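Local coordinates for protein aminotransferase (Streptomyces pactum, PDB 4ZM4) that is a class-III aminotransferase of the pyridoxal-phosphate-dependent family, present here as an assembly of two chains, at residues Gly194-Asp199 / Pro231-Leu236; Glu351-Glu356 / Arg441-Leu446; Leu95-Asp100 / Gly313-Leu318. The protein carries 1 engineered substitution. All blocks are in the same frame, centred on the assembly; numbering follows the deposited sequence.

The three contacts are separate packing sites at helix ends of one class-III aminotransferase chain, their centres 36 to 49 Å apart, and none touches another. Contact 3 opens first, at residues 95-100, and closes only at 313-318; both segments of contact 1 fall within that span, and contact 2 follows in series. Contact 1 pairs the starts of helices 198-208 and 233-244, beyond the edge strand 190-193 of the seven-stranded mixed sheet. Contact 3 pairs the starts of helices 98-110 and 315-329, beside the second subunit. Contact 2, on the opposite side of the chain's centre from contact 3, packs the chain's last helix, 429-444, against helix 334-355.

Contact 1 of 3, residues Gly194-Asp199 / Pro231-Leu236; sequences GWNDPD and PGFLQL
The side-chain amide of Asn196 lies against the Phe233 ring, and both its ends are gripped: OD1 accepts from Ala230 N, while ND2 gives hydrogen bonds to Pro228 O and Arg385 O. Held this way, Asn196 OD1 sits 3.6 Å from Phe233 CG, with the amide turned 78° against the ring. Asparagine suits the place because it both accepts and donates, and because it tolerates the left-handed backbone of the third position in the type II turn Gly194-Asp197. Asn196 CA stands over the centre of the Phe233 ring, 3.8 Å from the centroid, a CH-pi contact almost along the ring normal.

Phe233 reaches this position with CG anti to its backbone N (chi1 -166°), which carries the ring across to 194-199. Its edge turns toward the face of the six-membered ring of Trp195 in an offset edge-to-face pair, planes at 86° and CE2 3.6 Å from Trp195 CZ3. On the more exposed flank, Pro198 CB meets Leu236 CD2 at 3.6 Å.

Both segments lead into helices. Asp197 is the N-cap of 198-208, OD1 capping Ala200 N; Pro198 comes first in that helix, where a backbone N-H would find no helix carbonyl, so lacking one costs nothing. Gly232 precedes 233-244 with a positive phi that favours glycine. Because the Asn196 amide and the indole NE1 (to Ile227 O) bond outside the two segments, ring and CH-pi packing hold the interface itself.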
loop_
_atom_site.group_PDB
_atom_site.type_symbol
_atom_site.label_atom_id
_atom_site.label_comp_id
_atom_site.label_asym_id
_atom_site.label_seq_id
_atom_site.Cartn_x
_atom_site.Cartn_y
_atom_site.Cartn_z
ATOM N N GLY B 194 -19.665 20.828 -2.615
ATOM C CA GLY B 194 -19.034 21.230 -3.851
ATOM C C GLY B 194 -17.760 22.033 -3.582
ATOM O O GLY B 194 -17.710 22.853 -2.654
ATOM N N TRP B 195 -16.760 21.806 -4.419
ATOM C CA TRP B 195 -15.491 22.505 -4.383
ATOM C C TRP B 195 -15.731 23.989 -4.644
ATOM O O TRP B 195 -16.607 24.322 -5.424
ATOM C CB TRP B 195 -14.610 21.927 -5.474
ATOM C CG TRP B 195 -13.167 22.430 -5.581
ATOM C CD1 TRP B 195 -12.495 22.683 -6.729
ATOM C CD2 TRP B 195 -12.219 22.651 -4.518
ATOM N NE1 TRP B 195 -11.215 23.045 -6.459
ATOM C CE2 TRP B 195 -11.019 23.042 -5.115
ATOM C CE3 TRP B 195 -12.286 22.563 -3.133
ATOM C CZ2 TRP B 195 -9.892 23.337 -4.396
ATOM C CZ3 TRP B 195 -11.160 22.881 -2.404
ATOM C CH2 TRP B 195 -9.982 23.283 -3.037
ATOM N N ASN B 196 -14.998 24.850 -3.948
ATOM C CA ASN B 196 -15.057 26.288 -4.106
ATOM C C ASN B 196 -16.442 26.887 -3.915
ATOM O O ASN B 196 -16.836 27.800 -4.630
ATOM C CB ASN B 196 -14.473 26.685 -5.459
ATOM C CG ASN B 196 -12.958 26.499 -5.520
ATOM O OD1 ASN B 196 -12.255 26.780 -4.555
ATOM N ND2 ASN B 196 -12.457 26.041 -6.646
ATOM N N ASP B 197 -17.198 26.367 -2.945
ATOM C CA ASP B 197 -18.545 26.903 -2.596
ATOM C C ASP B 197 -18.524 27.424 -1.163
ATOM O O ASP B 197 -18.917 26.709 -0.249
ATOM C CB ASP B 197 -19.605 25.808 -2.748
ATOM C CG ASP B 197 -21.014 26.340 -2.585
ATOM O OD1 ASP B 197 -21.192 27.462 -2.068
ATOM O OD2 ASP B 197 -21.955 25.647 -2.997
ATOM N N PRO B 198 -18.048 28.676 -0.949
ATOM C CA PRO B 198 -17.896 29.202 0.426
ATOM C C PRO B 198 -19.191 29.308 1.249
ATOM O O PRO B 198 -19.181 29.053 2.447
ATOM C CB PRO B 198 -17.239 30.570 0.230
ATOM C CG PRO B 198 -17.318 30.882 -1.212
ATOM C CD PRO B 198 -17.619 29.642 -1.977
ATOM N N ASP B 199 -20.288 29.682 0.611
ATOM C CA ASP B 199 -21.596 29.746 1.288
ATOM C C ASP B 199 -21.947 28.385 1.915
ATOM O O ASP B 199 -22.249 28.304 3.078
ATOM C CB ASP B 199 -22.707 30.134 0.296
ATOM C CG ASP B 199 -22.612 31.586 -0.183
ATOM O OD1 ASP B 199 -21.992 32.433 0.511
ATOM O OD2 ASP B 199 -23.195 31.877 -1.279
ATOM N N PRO B 231 -9.782 32.245 -5.079
ATOM C CA PRO B 231 -9.181 33.219 -4.150
ATOM C C PRO B 231 -9.871 33.208 -2.787
ATOM O O PRO B 231 -11.095 33.341 -2.712
ATOM C CB PRO B 231 -9.409 34.567 -4.849
ATOM C CG PRO B 231 -9.501 34.235 -6.313
ATOM C CD PRO B 231 -10.136 32.860 -6.379
ATOM N N GLY B 232 -9.086 32.996 -1.732
ATOM C CA GLY B 232 -9.582 32.985 -0.350
ATOM C C GLY B 232 -10.208 31.692 0.182
ATOM O O GLY B 232 -10.572 31.632 1.367
ATOM N N PHE B 233 -10.371 30.669 -0.670
ATOM C CA PHE B 233 -11.083 29.482 -0.242
ATOM C C PHE B 233 -10.299 28.660 0.765
ATOM O O PHE B 233 -10.841 28.264 1.800
ATOM C CB PHE B 233 -11.508 28.627 -1.416
ATOM C CG PHE B 233 -12.519 27.598 -1.054
ATOM C CD1 PHE B 233 -13.821 27.970 -0.774
ATOM C CD2 PHE B 233 -12.171 26.250 -0.973
ATOM C CE1 PHE B 233 -14.786 27.008 -0.475
ATOM C CE2 PHE B 233 -13.115 25.299 -0.642
ATOM C CZ PHE B 233 -14.421 25.672 -0.399
ATOM N N LEU B 234 -9.033 28.394 0.494
ATOM C CA LEU B 234 -8.201 27.679 1.465
ATOM C C LEU B 234 -8.076 28.463 2.763
ATOM O O LEU B 234 -8.045 27.877 3.851
ATOM C CB LEU B 234 -6.818 27.369 0.901
ATOM C CG LEU B 234 -6.811 26.443 -0.312
ATOM C CD1 LEU B 234 -5.374 26.242 -0.783
ATOM C CD2 LEU B 234 -7.473 25.102 0.011
ATOM N N GLN B 235 -7.985 29.784 2.667
ATOM C CA GLN B 235 -7.861 30.624 3.849
ATOM C C GLN B 235 -9.119 30.411 4.693
ATOM O O GLN B 235 -9.044 30.276 5.921
ATOM C CB GLN B 235 -7.687 32.104 3.458
ATOM C CG GLN B 235 -6.339 32.420 2.799
ATOM C CD GLN B 235 -6.173 31.904 1.362
ATOM O OE1 GLN B 235 -7.121 31.387 0.730
ATOM N NE2 GLN B 235 -4.982 32.096 0.819
ATOM N N LEU B 236 -10.263 30.407 4.017
ATOM C CA LEU B 236 -11.545 30.247 4.663
ATOM C C LEU B 236 -11.625 28.907 5.363
ATOM O O LEU B 236 -12.145 28.825 6.485
ATOM C CB LEU B 236 -12.689 30.387 3.651
ATOM C CG LEU B 236 -14.110 30.203 4.205
ATOM C CD1 LEU B 236 -14.436 31.222 5.284
ATOM C CD2 LEU B 236 -15.137 30.286 3.077
#

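Contact 2 of 3, residues Glu351-Glu356 / Arg441-Leu446; sequences EVFATE and RSLVGL
Apolar packing carries this contact, and Leu443 is its centre. Its CD1 methyl stands over the middle of the Phe353 ring, 4.0 Å from the centroid and 7° off the normal, a CH-pi contact in which the C-H bonds meet the pi cloud. The other branch, CD2, comes to Phe353 CE2 at 3.8 Å, so the forked leucine end spans from the ring centre to its rim. A second neighbour is Val352, whose CG1 lies 4.0 Å from Leu443 CD1. Leucine suits the site because its two methyls can serve several apolar partners at once.

The segments come from the C-terminal parts of helices 334-355 and 429-444, the latter being the final helix of the chain. Helix 396-408 shares the packing, since Leu402 touches both Phe353 and Leu443, and Leu373 of strand 368-373 also meets Phe353. These elements belong to the C-terminal part of the class-III aminotransferase fold, where helices pack against a small antiparallel sheet.

Mixed contacts lie toward the surface. The aliphatic part of Glu356 does apolar work, CG lying 3.9 Å from Leu443 CD1; a bend at chi2 (-55°) then brings the carboxylate across to Val444, Glu356 OE1 being 3.6 Å from Val444 CG2.

Within 351-356, Glu351 O accepts hydrogen bonds from Thr355 N and, at 3.0 Å, from Thr355 OG1, which comes from above the carbonyl plane.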
loop_
_atom_site.group_PDB
_atom_site.type_symbol
_atom_site.label_atom_id
_atom_site.label_comp_id
_atom_site.label_asym_id
_atom_site.label_seq_id
_atom_site.Cartn_x
_atom_site.Cartn_y
_atom_site.Cartn_z
ATOM N N GLU B 351 -2.344 27.225 -29.103
ATOM C CA GLU B 351 -2.187 27.606 -30.499
ATOM C C GLU B 351 -2.742 26.488 -31.389
ATOM O O GLU B 351 -3.498 26.745 -32.322
ATOM C CB GLU B 351 -0.713 27.901 -30.815
ATOM C CG GLU B 351 -0.418 28.421 -32.213
ATOM C CD GLU B 351 1.084 28.429 -32.552
ATOM O OE1 GLU B 351 1.916 28.650 -31.632
ATOM O OE2 GLU B 351 1.439 28.200 -33.745
ATOM N N VAL B 352 -2.365 25.247 -31.113
ATOM C CA VAL B 352 -2.763 24.137 -31.985
ATOM C C VAL B 352 -4.286 24.016 -32.056
ATOM O O VAL B 352 -4.833 23.789 -33.118
ATOM C CB VAL B 352 -2.101 22.812 -31.552
ATOM C CG1 VAL B 352 -2.722 21.616 -32.282
ATOM C CG2 VAL B 352 -0.604 22.870 -31.820
ATOM N N PHE B 353 -4.962 24.164 -30.925
ATOM C CA PHE B 353 -6.435 24.113 -30.905
ATOM C C PHE B 353 -7.062 25.362 -31.556
ATOM O O PHE B 353 -8.104 25.264 -32.207
ATOM C CB PHE B 353 -6.964 23.910 -29.469
ATOM C CG PHE B 353 -6.890 22.484 -28.989
ATOM C CD1 PHE B 353 -5.701 21.942 -28.526
ATOM C CD2 PHE B 353 -8.010 21.685 -28.983
ATOM C CE1 PHE B 353 -5.630 20.632 -28.079
ATOM C CE2 PHE B 353 -7.941 20.382 -28.536
ATOM C CZ PHE B 353 -6.747 19.852 -28.088
ATOM N N ALA B 354 -6.456 26.527 -31.335
ATOM C CA ALA B 354 -6.948 27.780 -31.915
ATOM C C ALA B 354 -6.868 27.717 -33.431
ATOM O O ALA B 354 -7.840 28.016 -34.118
ATOM C CB ALA B 354 -6.170 28.991 -31.377
ATOM N N THR B 355 -5.707 27.340 -33.944
ATOM C CA THR B 355 -5.494 27.216 -35.386
ATOM C C THR B 355 -6.505 26.272 -36.040
ATOM O O THR B 355 -6.950 26.501 -37.161
ATOM C CB THR B 355 -4.054 26.740 -35.671
ATOM O OG1 THR B 355 -3.125 27.680 -35.113
ATOM C CG2 THR B 355 -3.794 26.621 -37.159
ATOM N N GLU B 356 -6.849 25.204 -35.340
ATOM C CA GLU B 356 -7.865 24.251 -35.804
ATOM C C GLU B 356 -9.286 24.698 -35.497
ATOM O O GLU B 356 -10.234 24.037 -35.902
ATOM C CB GLU B 356 -7.609 22.870 -35.180
ATOM C CG GLU B 356 -6.263 22.291 -35.619
ATOM C CD GLU B 356 -6.114 22.216 -37.122
ATOM O OE1 GLU B 356 -7.075 21.756 -37.789
ATOM O OE2 GLU B 356 -5.044 22.624 -37.623
ATOM N N ARG B 441 -2.136 16.843 -36.066
ATOM C CA ARG B 441 -2.504 15.742 -36.949
ATOM C C ARG B 441 -3.740 14.989 -36.436
ATOM O O ARG B 441 -4.633 14.658 -37.212
ATOM C CB ARG B 441 -1.304 14.797 -37.143
ATOM C CG ARG B 441 -0.560 15.031 -38.458
ATOM C CD ARG B 441 0.959 14.890 -38.404
ATOM N NE ARG B 441 1.406 13.905 -37.425
ATOM C CZ ARG B 441 2.476 14.045 -36.636
ATOM N NH1 ARG B 441 3.244 15.134 -36.697
ATOM N NH2 ARG B 441 2.783 13.084 -35.764
ATOM N N SER B 442 -3.829 14.787 -35.124
ATOM C CA SER B 442 -4.960 14.083 -34.542
ATOM C C SER B 442 -6.257 14.891 -34.659
ATOM O O SER B 442 -7.333 14.324 -34.877
ATOM C CB SER B 442 -4.672 13.734 -33.075
ATOM O OG SER B 442 -3.439 13.036 -32.968
ATOM N N LEU B 443 -6.178 16.205 -34.499
ATOM C CA LEU B 443 -7.393 17.030 -34.581
ATOM C C LEU B 443 -7.940 17.024 -35.999
ATOM O O LEU B 443 -9.141 17.037 -36.195
ATOM C CB LEU B 443 -7.147 18.476 -34.108
ATOM C CG LEU B 443 -6.949 18.721 -32.620
ATOM C CD1 LEU B 443 -6.403 20.123 -32.395
ATOM C CD2 LEU B 443 -8.226 18.504 -31.816
ATOM N N VAL B 444 -7.052 17.010 -36.983
ATOM C CA VAL B 444 -7.473 17.025 -38.385
ATOM C C VAL B 444 -8.256 15.743 -38.709
ATOM O O VAL B 444 -9.178 15.776 -39.529
ATOM C CB VAL B 444 -6.274 17.287 -39.340
ATOM C CG1 VAL B 444 -6.698 17.223 -40.800
ATOM C CG2 VAL B 444 -5.652 18.653 -39.058
ATOM N N GLY B 445 -7.935 14.639 -38.025
ATOM C CA GLY B 445 -8.676 13.377 -38.172
ATOM C C GLY B 445 -9.987 13.282 -37.384
ATOM O O GLY B 445 -10.690 12.273 -37.440
ATOM N N LEU B 446 -10.305 14.321 -36.624
ATOM C CA LEU B 446 -11.453 14.299 -35.716
ATOM C C LEU B 446 -12.747 14.565 -36.477
ATOM O O LEU B 446 -13.811 14.222 -35.998
ATOM C CB LEU B 446 -11.255 15.333 -34.598
ATOM C CG LEU B 446 -11.966 15.161 -33.254
ATOM C CD1 LEU B 446 -11.572 13.872 -32.555
ATOM C CD2 LEU B 446 -11.669 16.334 -32.343
#

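Contact 3 of 3, residues Leu95-Asp100 / Gly313-Leu318; sequences LPHELD and GNHAAL
Ring contact dominates here: His97 and His315 lie against each other in an oblique ring contact, with centroids 4.1 Å apart and planes at 36°. His97 CD2 sits over the centre of the His315 ring, 3.4 Å from His315 ND1, while His315 CB comes over a face of the His97 ring. At the edge of the His315 ring, near its plane, Leu95 O approaches His315 CE1 at 3.5 Å. Imidazole suits both places, being flat enough to pack and polar enough to bond at its rim: His315 NE2 is paired with Thr93 OG1.

Hydrogen bonds shape each segment separately. His97 is the N-cap of helix 98-110; a chi1 of -166° swings its ring away from the backbone N, and ND1 accepts from Leu99 N at 3.2 Å, in the ring plane and nearly straight (173°). In return, His97 N donates to Asp100 OD2 at 3.1 Å, from above the carboxylate plane, completing a capping box. Helix 315-329 opens similarly, Asn314 OD1 accepting from Ala317 N at 2.9 Å.

The apolar pair is Leu99 CB with Leu318 CB, 4.4 Å apart. Methyl-oxygen contacts flank it: Leu99 CD1 rests 3.5 Å from His315 O, and Leu318 CD1 meets Asp100 OD1, an oxygen buried with no partner in the model.

The second subunit lies close by, with Arg45 of that subunit packing on His97 and salt-bridged to Glu98. The capping bond to ND1 would also hold the rotation of the His97 ring, and thereby the surface it offers to His315 beside the subunit interface.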
loop_
_atom_site.group_PDB
_atom_site.type_symbol
_atom_site.label_atom_id
_atom_site.label_comp_id
_atom_site.label_asym_id
_atom_site.label_seq_id
_atom_site.Cartn_x
_atom_site.Cartn_y
_atom_site.Cartn_z
ATOM N N LEU B 95 12.851 -3.069 11.324
ATOM C CA LEU B 95 13.482 -2.428 12.480
ATOM C C LEU B 95 13.787 -0.983 12.136
ATOM O O LEU B 95 13.881 -0.639 10.965
ATOM C CB LEU B 95 14.797 -3.171 12.838
ATOM C CG LEU B 95 14.594 -4.601 13.328
ATOM C CD1 LEU B 95 15.818 -5.464 13.192
ATOM C CD2 LEU B 95 14.130 -4.587 14.777
ATOM N N PRO B 96 13.945 -0.130 13.147
ATOM C CA PRO B 96 14.421 1.236 12.890
ATOM C C PRO B 96 15.783 1.202 12.176
ATOM O O PRO B 96 16.537 0.284 12.373
ATOM C CB PRO B 96 14.555 1.849 14.297
ATOM C CG PRO B 96 13.797 0.943 15.215
ATOM C CD PRO B 96 13.785 -0.416 14.575
ATOM N N HIS B 97 16.062 2.200 11.352
ATOM C CA HIS B 97 17.193 2.171 10.463
ATOM C C HIS B 97 17.728 3.570 10.424
ATOM O O HIS B 97 16.974 4.502 10.641
ATOM C CB HIS B 97 16.726 1.768 9.051
ATOM C CG HIS B 97 17.833 1.390 8.111
ATOM N ND1 HIS B 97 18.628 2.319 7.477
ATOM C CD2 HIS B 97 18.256 0.179 7.667
ATOM C CE1 HIS B 97 19.502 1.707 6.692
ATOM N NE2 HIS B 97 19.284 0.407 6.776
ATOM N N GLU B 98 19.022 3.728 10.148
ATOM C CA GLU B 98 19.633 5.068 10.027
ATOM C C GLU B 98 18.937 6.009 9.033
ATOM O O GLU B 98 18.971 7.224 9.211
ATOM C CB GLU B 98 21.102 4.968 9.643
ATOM C CG GLU B 98 21.956 4.476 10.767
ATOM C CD GLU B 98 23.431 4.656 10.510
ATOM O OE1 GLU B 98 23.946 3.965 9.593
ATOM O OE2 GLU B 98 24.061 5.453 11.271
ATOM N N LEU B 99 18.346 5.459 7.974
ATOM C CA LEU B 99 17.665 6.262 6.953
ATOM C C LEU B 99 16.427 6.989 7.513
ATOM O O LEU B 99 16.125 8.091 7.083
ATOM C CB LEU B 99 17.241 5.381 5.765
ATOM C CG LEU B 99 18.358 4.850 4.880
ATOM C CD1 LEU B 99 17.866 3.715 4.009
ATOM C CD2 LEU B 99 18.937 5.967 4.032
ATOM N N ASP B 100 15.734 6.354 8.451
ATOM C CA ASP B 100 14.448 6.853 8.956
ATOM C C ASP B 100 14.536 8.325 9.377
ATOM O O ASP B 100 13.724 9.128 8.950
ATOM C CB ASP B 100 13.933 5.997 10.132
ATOM C CG ASP B 100 13.766 4.518 9.770
ATOM O OD1 ASP B 100 13.988 4.136 8.612
ATOM O OD2 ASP B 100 13.467 3.701 10.665
ATOM N N GLY B 313 7.589 2.203 5.687
ATOM C CA GLY B 313 8.868 2.794 6.027
ATOM C C GLY B 313 10.036 1.831 5.801
ATOM O O GLY B 313 11.008 1.903 6.499
ATOM N N ASN B 314 9.912 0.899 4.862
ATOM C CA ASN B 314 11.004 -0.029 4.622
ATOM C C ASN B 314 12.202 0.724 4.067
ATOM O O ASN B 314 12.085 1.853 3.589
ATOM C CB ASN B 314 10.566 -1.189 3.679
ATOM C CG ASN B 314 10.206 -0.716 2.284
ATOM O OD1 ASN B 314 11.084 -0.554 1.407
ATOM N ND2 ASN B 314 8.912 -0.522 2.039
ATOM N N HIS B 315 13.363 0.083 4.087
ATOM C CA HIS B 315 14.619 0.789 3.832
ATOM C C HIS B 315 14.775 1.207 2.374
ATOM O O HIS B 315 15.260 2.308 2.105
ATOM C CB HIS B 315 15.826 -0.039 4.280
ATOM C CG HIS B 315 15.642 -0.717 5.600
ATOM N ND1 HIS B 315 15.006 -0.118 6.653
ATOM C CD2 HIS B 315 15.969 -1.967 6.017
ATOM C CE1 HIS B 315 14.944 -0.965 7.672
ATOM N NE2 HIS B 315 15.517 -2.096 7.312
ATOM N N ALA B 316 14.345 0.359 1.444
ATOM C CA ALA B 316 14.304 0.753 0.031
ATOM C C ALA B 316 13.416 1.965 -0.202
ATOM O O ALA B 316 13.857 2.944 -0.813
ATOM C CB ALA B 316 13.838 -0.390 -0.848
ATOM N N ALA B 317 12.193 1.935 0.318
ATOM C CA ALA B 317 11.279 3.074 0.181
ATOM C C ALA B 317 11.870 4.373 0.739
ATOM O O ALA B 317 11.808 5.419 0.083
ATOM C CB ALA B 317 9.943 2.797 0.878
ATOM N N LEU B 318 12.446 4.316 1.927
ATOM C CA LEU B 318 13.048 5.514 2.527
ATOM C C LEU B 318 14.371 5.940 1.852
ATOM O O LEU B 318 14.664 7.134 1.757
ATOM C CB LEU B 318 13.203 5.353 4.042
ATOM C CG LEU B 318 11.870 5.101 4.753
ATOM C CD1 LEU B 318 12.019 5.321 6.259
ATOM C CD2 LEU B 318 10.739 5.979 4.215
#